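Local atomic coordinates of folylpolyglutamate synthase protein FOLC (Mycobacterium tuberculosis, PDB entry 2VOR), a protein that probably catalyses the ATP-dependent addition of L-glutamate to dihydropteroate, forming dihydrofolate, and further glutamate additions to tetrahydrofolate that build folylpolyglutamates. Residues G71-T76 with P196-H201; G94-P99 with A171-G176; D351-P356 with V467-V472. All coordinates share one frame; numbering follows the deposited sequence.

Contact 1. Residues G71-T76 with P196-H201; sequences GTNGKT and PISIDH. With CO (cobalt (II) ion), chain D; CO (cobalt (II) ion), chain E; ACP (phosphomethylphosphonic acid adenylate ester), chain B; GOL (glycerol), chain G.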
# COMPACT_ATOMS: atom_id res chain seq x y z
N GLY A 71 -1.89 0.11 9.39
CA GLY A 71 -0.48 0.50 9.61
C GLY A 71 -0.27 1.71 8.77
O GLY A 71 -1.18 2.14 8.06
N THR A 72 0.93 2.29 8.81
CA THR A 72 1.18 3.47 8.02
C THR A 72 1.86 3.12 6.70
O THR A 72 1.52 3.66 5.63
CB THR A 72 2.12 4.49 8.80
OG1 THR A 72 1.50 4.83 10.06
CG2 THR A 72 2.36 5.75 7.99
N ASN A 73 2.84 2.26 6.76
CA ASN A 73 3.58 1.90 5.58
C ASN A 73 3.61 0.38 5.35
O ASN A 73 3.77 -0.40 6.32
CB ASN A 73 4.99 2.34 5.74
CG ASN A 73 5.17 3.86 5.52
OD1 ASN A 73 5.71 4.54 6.41
ND2 ASN A 73 4.77 4.38 4.31
N GLY A 74 3.49 -0.02 4.07
CA GLY A 74 3.72 -1.38 3.71
C GLY A 74 2.43 -2.09 3.70
O GLY A 74 2.40 -3.23 3.48
N LYS A 75 1.30 -1.43 3.91
CA LYS A 75 0.10 -2.23 3.95
C LYS A 75 -0.19 -2.94 2.64
O LYS A 75 -0.67 -4.10 2.61
CB LYS A 75 -1.17 -1.46 4.37
CG LYS A 75 -1.10 -0.54 5.59
CD LYS A 75 -2.57 0.06 5.88
CE LYS A 75 -2.86 1.19 4.85
NZ LYS A 75 -1.65 2.17 4.87
N THR A 76 -0.04 -2.18 1.55
CA THR A 76 -0.29 -2.74 0.19
C THR A 76 0.64 -3.86 -0.19
O THR A 76 0.20 -4.87 -0.60
CB THR A 76 -0.31 -1.67 -0.94
OG1 THR A 76 -1.57 -1.03 -0.87
CG2 THR A 76 -0.23 -2.39 -2.36
N PRO A 196 4.42 -1.14 10.13
CA PRO A 196 4.97 -0.01 10.91
C PRO A 196 4.11 1.28 10.87
O PRO A 196 3.59 1.67 9.82
CB PRO A 196 6.34 0.19 10.30
CG PRO A 196 6.75 -1.26 9.86
CD PRO A 196 5.45 -1.83 9.33
N ILE A 197 3.93 1.89 12.05
CA ILE A 197 3.10 3.07 12.22
C ILE A 197 4.01 4.29 12.34
O ILE A 197 4.99 4.26 13.08
CB ILE A 197 2.18 2.92 13.46
CG1 ILE A 197 1.09 1.88 13.20
CG2 ILE A 197 1.56 4.26 13.87
CD1 ILE A 197 0.08 1.70 14.34
N SER A 198 3.72 5.33 11.56
CA SER A 198 4.51 6.59 11.64
C SER A 198 3.71 7.77 11.05
O SER A 198 2.52 7.66 10.84
CB SER A 198 5.93 6.42 11.06
OG SER A 198 5.93 6.62 9.68
N ILE A 199 4.33 8.91 10.81
CA ILE A 199 3.56 10.05 10.27
C ILE A 199 3.32 9.92 8.76
O ILE A 199 4.22 9.53 8.00
CB ILE A 199 4.22 11.42 10.58
CG1 ILE A 199 4.28 11.67 12.11
CG2 ILE A 199 3.48 12.57 9.89
CD1 ILE A 199 2.93 11.36 12.86
N ASP A 200 2.09 10.22 8.33
CA ASP A 200 1.72 10.24 6.91
C ASP A 200 0.86 11.45 6.53
O ASP A 200 1.34 12.38 5.90
CB ASP A 200 0.96 8.99 6.51
CG ASP A 200 0.58 9.00 5.03
OD1 ASP A 200 1.50 9.09 4.19
OD2 ASP A 200 -0.64 9.00 4.69
N HIS A 201 -0.41 11.38 6.88
CA HIS A 201 -1.34 12.48 6.78
C HIS A 201 -1.13 13.48 7.94
O HIS A 201 -1.13 13.11 9.10
CB HIS A 201 -2.78 11.93 6.80
CG HIS A 201 -3.82 13.01 6.80
ND1 HIS A 201 -4.17 13.68 5.65
CD2 HIS A 201 -4.55 13.55 7.80
CE1 HIS A 201 -5.07 14.60 5.95
NE2 HIS A 201 -5.30 14.55 7.25
CO CO D . -1.93 0.94 0.38
CO CO E . -6.81 16.05 8.04
PG ACP B . -0.07 3.51 0.03
O1G ACP B . -0.56 1.90 -0.63
O2G ACP B . -1.17 4.58 0.30
O3G ACP B . 1.02 3.99 -0.89
PB ACP B . 0.88 1.53 2.10
O1B ACP B . 0.84 1.51 3.58
O2B ACP B . -0.18 0.65 1.56
C3B ACP B . 0.27 3.25 1.80
PA ACP B . 2.69 0.35 0.41
O1A ACP B . 2.22 1.04 -0.92
O2A ACP B . 3.63 -0.84 0.35
O3A ACP B . 2.39 1.31 1.72
O5' ACP B . 4.14 1.28 0.27
C5' ACP B . 4.19 2.77 0.04
C4' ACP B . 5.62 3.30 0.02
O4' ACP B . 6.05 3.08 1.39
C3' ACP B . 6.51 2.35 -0.77
O3' ACP B . 6.69 2.78 -2.12
C2' ACP B . 7.86 2.39 -0.05
O2' ACP B . 8.60 3.56 -0.39
C1' ACP B . 7.44 2.60 1.38
N9 ACP B . 7.34 1.40 2.28
C8 ACP B . 6.66 0.23 2.08
N7 ACP B . 6.77 -0.56 3.16
C5 ACP B . 7.55 0.11 4.03
C6 ACP B . 8.01 -0.17 5.30
N6 ACP B . 7.71 -1.32 5.90
N1 ACP B . 8.74 0.77 5.92
C2 ACP B . 9.08 1.91 5.35
N3 ACP B . 8.67 2.22 4.14
C4 ACP B . 7.89 1.35 3.49
C1 GOL G . -1.59 9.95 10.63
O1 GOL G . -0.48 10.77 10.28
C2 GOL G . -1.67 8.70 9.74
O2 GOL G . -1.71 9.05 8.37
C3 GOL G . -0.52 7.70 10.01
O3 GOL G . -0.89 6.39 9.61
O HOH W 1 5.82 3.72 8.94
O HOH W 2 -7.55 14.85 9.27
O HOH W 3 -5.33 17.00 6.78
O HOH W 4 -7.96 16.53 6.05

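Contact 2. Residues G94-P99 with A171-G176; sequences GRTTSP and AVVEVG. With CO (cobalt (II) ion), chain D; ACP (phosphomethylphosphonic acid adenylate ester), chain B.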
# COMPACT_ATOMS: atom_id res chain seq x y z
N GLY A 94 -9.39 -13.46 -2.35
CA GLY A 94 -9.84 -12.12 -2.78
C GLY A 94 -8.94 -11.14 -2.03
O GLY A 94 -8.53 -11.39 -0.94
N ARG A 95 -8.59 -10.02 -2.66
CA ARG A 95 -7.75 -9.03 -2.08
C ARG A 95 -8.26 -7.64 -2.44
O ARG A 95 -8.51 -7.32 -3.64
CB ARG A 95 -6.31 -9.21 -2.50
CG ARG A 95 -5.51 -7.98 -2.24
CD ARG A 95 -4.06 -8.18 -2.32
NE ARG A 95 -3.54 -8.77 -3.61
CZ ARG A 95 -3.58 -8.20 -4.82
NH1 ARG A 95 -4.16 -7.04 -4.99
NH2 ARG A 95 -3.04 -8.78 -5.90
N THR A 96 -8.49 -6.81 -1.42
CA THR A 96 -8.83 -5.43 -1.70
C THR A 96 -7.74 -4.58 -1.09
O THR A 96 -7.35 -4.82 0.05
CB THR A 96 -10.23 -5.03 -1.25
OG1 THR A 96 -10.57 -3.69 -1.74
CG2 THR A 96 -10.39 -5.14 0.28
N THR A 97 -7.17 -3.69 -1.91
CA THR A 97 -6.11 -2.82 -1.55
C THR A 97 -6.44 -1.38 -1.95
O THR A 97 -7.35 -1.14 -2.72
CB THR A 97 -4.74 -3.21 -2.22
OG1 THR A 97 -4.89 -3.32 -3.64
CG2 THR A 97 -4.08 -4.50 -1.54
N SER A 98 -5.71 -0.41 -1.39
CA SER A 98 -5.91 1.00 -1.72
C SER A 98 -4.69 1.77 -1.37
O SER A 98 -3.80 1.25 -0.65
CB SER A 98 -7.14 1.63 -1.04
OG SER A 98 -7.05 1.48 0.36
N PRO A 99 -4.56 2.98 -1.96
CA PRO A 99 -5.42 3.40 -3.11
C PRO A 99 -4.98 2.71 -4.43
O PRO A 99 -3.93 2.09 -4.44
CB PRO A 99 -5.08 4.91 -3.28
CG PRO A 99 -3.78 5.13 -2.67
CD PRO A 99 -3.40 3.89 -1.75
N ALA A 171 -10.08 -13.80 2.20
CA ALA A 171 -9.93 -12.42 1.74
C ALA A 171 -8.79 -11.72 2.48
O ALA A 171 -8.60 -11.89 3.69
CB ALA A 171 -11.24 -11.64 1.96
N VAL A 172 -8.04 -10.92 1.74
CA VAL A 172 -6.98 -10.09 2.29
C VAL A 172 -7.42 -8.61 2.13
O VAL A 172 -7.65 -8.11 0.99
CB VAL A 172 -5.72 -10.30 1.47
CG1 VAL A 172 -4.59 -9.59 2.09
CG2 VAL A 172 -5.42 -11.83 1.32
N VAL A 173 -7.54 -7.92 3.26
CA VAL A 173 -8.28 -6.69 3.32
C VAL A 173 -7.40 -5.64 3.94
O VAL A 173 -7.07 -5.69 5.14
CB VAL A 173 -9.55 -6.82 4.18
CG1 VAL A 173 -10.33 -5.53 4.03
CG2 VAL A 173 -10.40 -7.97 3.72
N GLU A 174 -6.97 -4.71 3.10
CA GLU A 174 -6.31 -3.51 3.51
C GLU A 174 -7.29 -2.38 3.95
O GLU A 174 -8.32 -2.08 3.32
CB GLU A 174 -5.43 -3.01 2.34
CG GLU A 174 -4.73 -1.77 2.64
CD GLU A 174 -3.89 -1.28 1.48
OE1 GLU A 174 -3.75 -1.96 0.39
OE2 GLU A 174 -3.36 -0.17 1.67
N VAL A 175 -6.95 -1.78 5.09
CA VAL A 175 -7.67 -0.65 5.63
C VAL A 175 -7.54 0.56 4.67
O VAL A 175 -6.47 0.79 4.03
CB VAL A 175 -7.20 -0.39 7.09
CG1 VAL A 175 -7.36 1.03 7.51
CG2 VAL A 175 -7.99 -1.33 8.04
N GLY A 176 -8.66 1.26 4.49
CA GLY A 176 -8.60 2.50 3.69
C GLY A 176 -7.86 3.60 4.49
O GLY A 176 -6.92 4.20 3.99
CO CO D . -1.93 0.94 0.38
PG ACP B . -0.07 3.51 0.03
O1G ACP B . -0.56 1.90 -0.63
O2G ACP B . -1.17 4.58 0.30
O3G ACP B . 1.02 3.99 -0.89
PB ACP B . 0.88 1.53 2.10
O1B ACP B . 0.84 1.51 3.58
O2B ACP B . -0.18 0.65 1.56
C3B ACP B . 0.27 3.25 1.80
PA ACP B . 2.69 0.35 0.41
O1A ACP B . 2.22 1.04 -0.92
O2A ACP B . 3.63 -0.84 0.35
O3A ACP B . 2.39 1.31 1.72
O5' ACP B . 4.14 1.28 0.27
C5' ACP B . 4.19 2.77 0.04
C4' ACP B . 5.62 3.30 0.02
O4' ACP B . 6.05 3.08 1.39
C3' ACP B . 6.51 2.35 -0.77
O3' ACP B . 6.69 2.78 -2.12
C2' ACP B . 7.86 2.39 -0.05
O2' ACP B . 8.60 3.56 -0.39
C1' ACP B . 7.44 2.60 1.38
N9 ACP B . 7.34 1.40 2.28
C8 ACP B . 6.66 0.23 2.08
N7 ACP B . 6.77 -0.56 3.16
C5 ACP B . 7.55 0.11 4.03
C6 ACP B . 8.01 -0.17 5.30
N6 ACP B . 7.71 -1.32 5.90
N1 ACP B . 8.74 0.77 5.92
C2 ACP B . 9.08 1.91 5.35
N3 ACP B . 8.67 2.22 4.14
C4 ACP B . 7.89 1.35 3.49
O HOH W 5 -8.96 -1.23 0.83
O HOH W 6 -5.17 2.63 2.26

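Contact 3. Residues D351-P356 with V467-V472; sequences DAAHNP and VITGSV. With ACP (phosphomethylphosphonic acid adenylate ester), chain B.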
# COMPACT_ATOMS: atom_id res chain seq x y z
N ASP A 351 8.38 5.03 -7.55
CA ASP A 351 8.14 4.59 -6.18
C ASP A 351 7.10 5.44 -5.51
O ASP A 351 7.11 6.62 -5.64
CB ASP A 351 9.40 4.52 -5.35
CG ASP A 351 9.12 4.00 -3.92
OD1 ASP A 351 8.98 2.78 -3.70
OD2 ASP A 351 9.00 4.83 -2.99
N ALA A 352 6.18 4.83 -4.78
CA ALA A 352 5.00 5.54 -4.29
C ALA A 352 5.26 6.24 -2.98
O ALA A 352 4.31 6.55 -2.27
CB ALA A 352 3.77 4.50 -4.13
N ALA A 353 6.53 6.46 -2.62
CA ALA A 353 6.91 7.08 -1.30
C ALA A 353 6.23 8.43 -1.08
O ALA A 353 6.42 9.34 -1.84
CB ALA A 353 8.42 7.24 -1.18
N HIS A 354 5.42 8.55 -0.04
CA HIS A 354 4.68 9.78 0.18
C HIS A 354 4.67 10.22 1.63
O HIS A 354 3.83 10.98 2.06
CB HIS A 354 3.26 9.69 -0.37
CG HIS A 354 2.44 8.54 0.15
ND1 HIS A 354 1.82 8.56 1.38
CD2 HIS A 354 2.06 7.38 -0.45
CE1 HIS A 354 1.13 7.44 1.55
NE2 HIS A 354 1.29 6.70 0.46
N ASN A 355 5.61 9.73 2.41
CA ASN A 355 5.72 10.18 3.79
C ASN A 355 7.19 10.08 4.10
O ASN A 355 7.92 9.52 3.29
CB ASN A 355 4.78 9.34 4.71
CG ASN A 355 5.30 7.91 4.94
OD1 ASN A 355 6.24 7.49 4.33
ND2 ASN A 355 4.72 7.24 5.86
N PRO A 356 7.66 10.64 5.22
CA PRO A 356 9.12 10.61 5.47
C PRO A 356 9.76 9.25 5.75
O PRO A 356 10.87 9.00 5.33
CB PRO A 356 9.30 11.53 6.69
CG PRO A 356 8.07 12.45 6.69
CD PRO A 356 6.94 11.47 6.21
N VAL A 467 14.24 8.73 -10.69
CA VAL A 467 13.32 8.14 -9.71
C VAL A 467 12.11 9.09 -9.63
O VAL A 467 12.30 10.30 -9.34
CB VAL A 467 13.97 8.03 -8.33
CG1 VAL A 467 12.99 7.37 -7.36
CG2 VAL A 467 15.22 7.22 -8.44
N ILE A 468 10.93 8.55 -9.94
CA ILE A 468 9.67 9.28 -9.94
C ILE A 468 8.87 8.88 -8.67
O ILE A 468 8.49 7.70 -8.48
CB ILE A 468 8.79 8.87 -11.20
CG1 ILE A 468 9.63 8.90 -12.49
CG2 ILE A 468 7.46 9.73 -11.30
CD1 ILE A 468 8.98 8.30 -13.72
N THR A 469 8.57 9.87 -7.80
CA THR A 469 8.04 9.51 -6.52
C THR A 469 7.22 10.67 -5.88
O THR A 469 7.08 11.71 -6.51
CB THR A 469 9.21 9.02 -5.64
OG1 THR A 469 8.68 8.59 -4.41
CG2 THR A 469 10.22 10.14 -5.33
N GLY A 470 6.66 10.48 -4.68
CA GLY A 470 6.06 11.60 -3.94
C GLY A 470 4.61 11.26 -3.65
O GLY A 470 3.95 11.82 -2.72
N SER A 471 4.09 10.34 -4.45
CA SER A 471 2.70 10.07 -4.33
C SER A 471 2.42 8.77 -5.06
O SER A 471 3.16 8.40 -5.94
CB SER A 471 2.00 11.24 -5.02
OG SER A 471 0.63 11.06 -5.03
N VAL A 472 1.36 8.07 -4.64
CA VAL A 472 0.78 6.95 -5.32
C VAL A 472 0.28 7.39 -6.67
O VAL A 472 0.37 6.63 -7.66
CB VAL A 472 -0.47 6.48 -4.57
CG1 VAL A 472 -1.26 5.47 -5.41
CG2 VAL A 472 -0.05 5.88 -3.28
PG ACP B . -0.07 3.51 0.03
O1G ACP B . -0.56 1.90 -0.63
O2G ACP B . -1.17 4.58 0.30
O3G ACP B . 1.02 3.99 -0.89
PB ACP B . 0.88 1.53 2.10
O1B ACP B . 0.84 1.51 3.58
O2B ACP B . -0.18 0.65 1.56
C3B ACP B . 0.27 3.25 1.80
PA ACP B . 2.69 0.35 0.41
O1A ACP B . 2.22 1.04 -0.92
O2A ACP B . 3.63 -0.84 0.35
O3A ACP B . 2.39 1.31 1.72
O5' ACP B . 4.14 1.28 0.27
C5' ACP B . 4.19 2.77 0.04
C4' ACP B . 5.62 3.30 0.02
O4' ACP B . 6.05 3.08 1.39
C3' ACP B . 6.51 2.35 -0.77
O3' ACP B . 6.69 2.78 -2.12
C2' ACP B . 7.86 2.39 -0.05
O2' ACP B . 8.60 3.56 -0.39
C1' ACP B . 7.44 2.60 1.38
N9 ACP B . 7.34 1.40 2.28
C8 ACP B . 6.66 0.23 2.08
N7 ACP B . 6.77 -0.56 3.16
C5 ACP B . 7.55 0.11 4.03
C6 ACP B . 8.01 -0.17 5.30
N6 ACP B . 7.71 -1.32 5.90
N1 ACP B . 8.74 0.77 5.92
C2 ACP B . 9.08 1.91 5.35
N3 ACP B . 8.67 2.22 4.14
C4 ACP B . 7.89 1.35 3.49

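Contact 1. Residues G71-T76 with P196-H201
T72 presses its side chain into the loop P196-H201, and its backbone is held there as well. The carbonyl oxygen of P196 takes two amide donors, T72 N at 2.9 Å, tilted from the carbonyl plane, and N73 N at 3.2 Å, which approaches nearly head-on. From CB outward, the T72 side chain lies along the loop. CB is 3.3 Å from S198 N, close in over the loop backbone. With chi1 at -57°, OG1 stands beside its own backbone N and opposite the carbonyl carbon, where it accepts the S198 amide in a short, straight bond (S198 N to T72 OG1 2.7 Å, 165° at the hydrogen). The same hydroxyl is hydrogen-bonded to a glycerol oxygen, probably from the crystallisation liquor. CG2, the other branch, lies 3.4 Å from S198 O and also touches D200 CB. A water bridges N73 OD1 and S198 OG, while N355 supplies N73 OD1 with a further donor. Beyond T72 the segment turns to the nucleotide analogue. G74 N, K75 N and T76 N donate to its phosphate oxygens, and the lysine chain, bent near its end, brings K75 NZ to ACP O1B at 2.9 Å and, above the carbonyl plane, to G71 O at 3.2 Å. T76 OG1 binds a cobalt ion together with ACP O1G and O2B. The sequence GTNGKT leading into helix 75-88 is a P-loop wrapped around the phosphates, here buttressed by the loop that follows strand 191-194 and carries the metal-site residue D200.

Contact 2. Residues G94-P99 with A171-G176
G94, R95 and T96 pair in parallel with A171, V172 and V173, the axes of the two short strands 4.5 Å apart and their N-to-C directions only 4° apart. V172 N bonds to G94 O, T96 N to V172 O, and E174 N to T96 O, so the two backbones are stitched together up to the point where both leave the sheet. On one face T96 CG2 rests on V173 CG1 at 3.8 Å, with A171 beside them and helix 151-165 packed above. R95 and V172 share the other face, toward helix 75-88; the guanidinium of R95 turns away to a salt bridge with D83. Past the strands the interaction turns polar. E174 is fully extended, CG anti to its backbone N (chi1 179°), which carries the carboxylate past the strand end to the T97-S98 backbone. S98 N donates to E174 OE1 at 3.1 Å from well above the carboxylate plane, and OE1 also closes on T97 CB and probably bonds T76 OG1. E174 OE2 goes instead to the cobalt ion at 2.2 Å, and S98 O binds the same ion at 2.2 Å. These two oxygens sit only 2.8 Å apart, explained by the shared metal. T76 OG1 and two oxygens of the nucleotide analogue, ACP O1G and O2B, are the other ligands of the ion. Both carboxylate oxygens are thus engaged, one by S98 N and probably the T76 hydroxyl, the other by the metal; the cation probably offsets the negative charge gathered between E174 and the phosphates, drawing the strand ends and the nucleotide to one point.

Contact 3. Residues D351-P356 with V467-V472
D351 and T469 make the tight end of this contact, where the loop D351-P356 leaves strand 347-350 and is bound by the end of strand 464-469. D351 N donates to I468 O in a nearly straight bond of 2.8 Å. In return T469 OG1 gives its proton to D351 O, also at 2.8 Å, from above the carbonyl plane, and A353 CB lies 3.5 Å from the same hydroxyl. Further on, H354 CB lies 3.2 Å from G470 O, and A352 CB meets V472 CG2 in looser apolar packing. All of this is buried. Toward the nucleotide analogue the contact thins to a side-chain touch: V472 CG2 lies obliquely against the H354 ring at CD2, side by side with it rather than stacked. The H354 ring turns its edge to the terminal phosphate, and NE2 makes weak bonds of 3.0 Å to ACP O3G and 3.3 Å to ACP O2G. Its ND1 has a weak bond to D200. N355 faces away from strand 464-469 and caps helix 356-369. The carboxylate of D351, with CG anti to the backbone N (chi1 -177°), takes the ribose: ACP O3' donates to OD1 at 2.8 Å and ACP O2' to OD2 at 2.9 Å. OD2 also accepts from A353 N, forming an Asx turn, and OD1 accepts from L339 N. Fixed by these backbone donors, the carboxylate offers an acceptor to each ribose hydroxyl, in keeping with its place in the ADP site, while the same short loop sends H354 to the terminal phosphate.

In the fold
Reading from the N terminus, strand 66-70 gives way to G71-T76, the opening half of contact 1. Helix 75-88 leads to strand 93-96, where contact 2 opens; it closes at strand 170-174, after 71 intervening residues, inside the larger loop that contact 1 completes at P196-H201. Contact 3 follows in series, ending where strand 464-469 enters helix 472-481. Contact 2 pairs neighbouring strands of the eight-stranded mixed sheet and contact 1 joins loops at the ends of two others; contact 3 ties the loop after strand 347-350 to the end of its neighbour 464-469 in the six-stranded sheet. I199 with N355, weakly bonded, and P99 with V472 link the two regions directly, and the nucleotide analogue touches all three contacts.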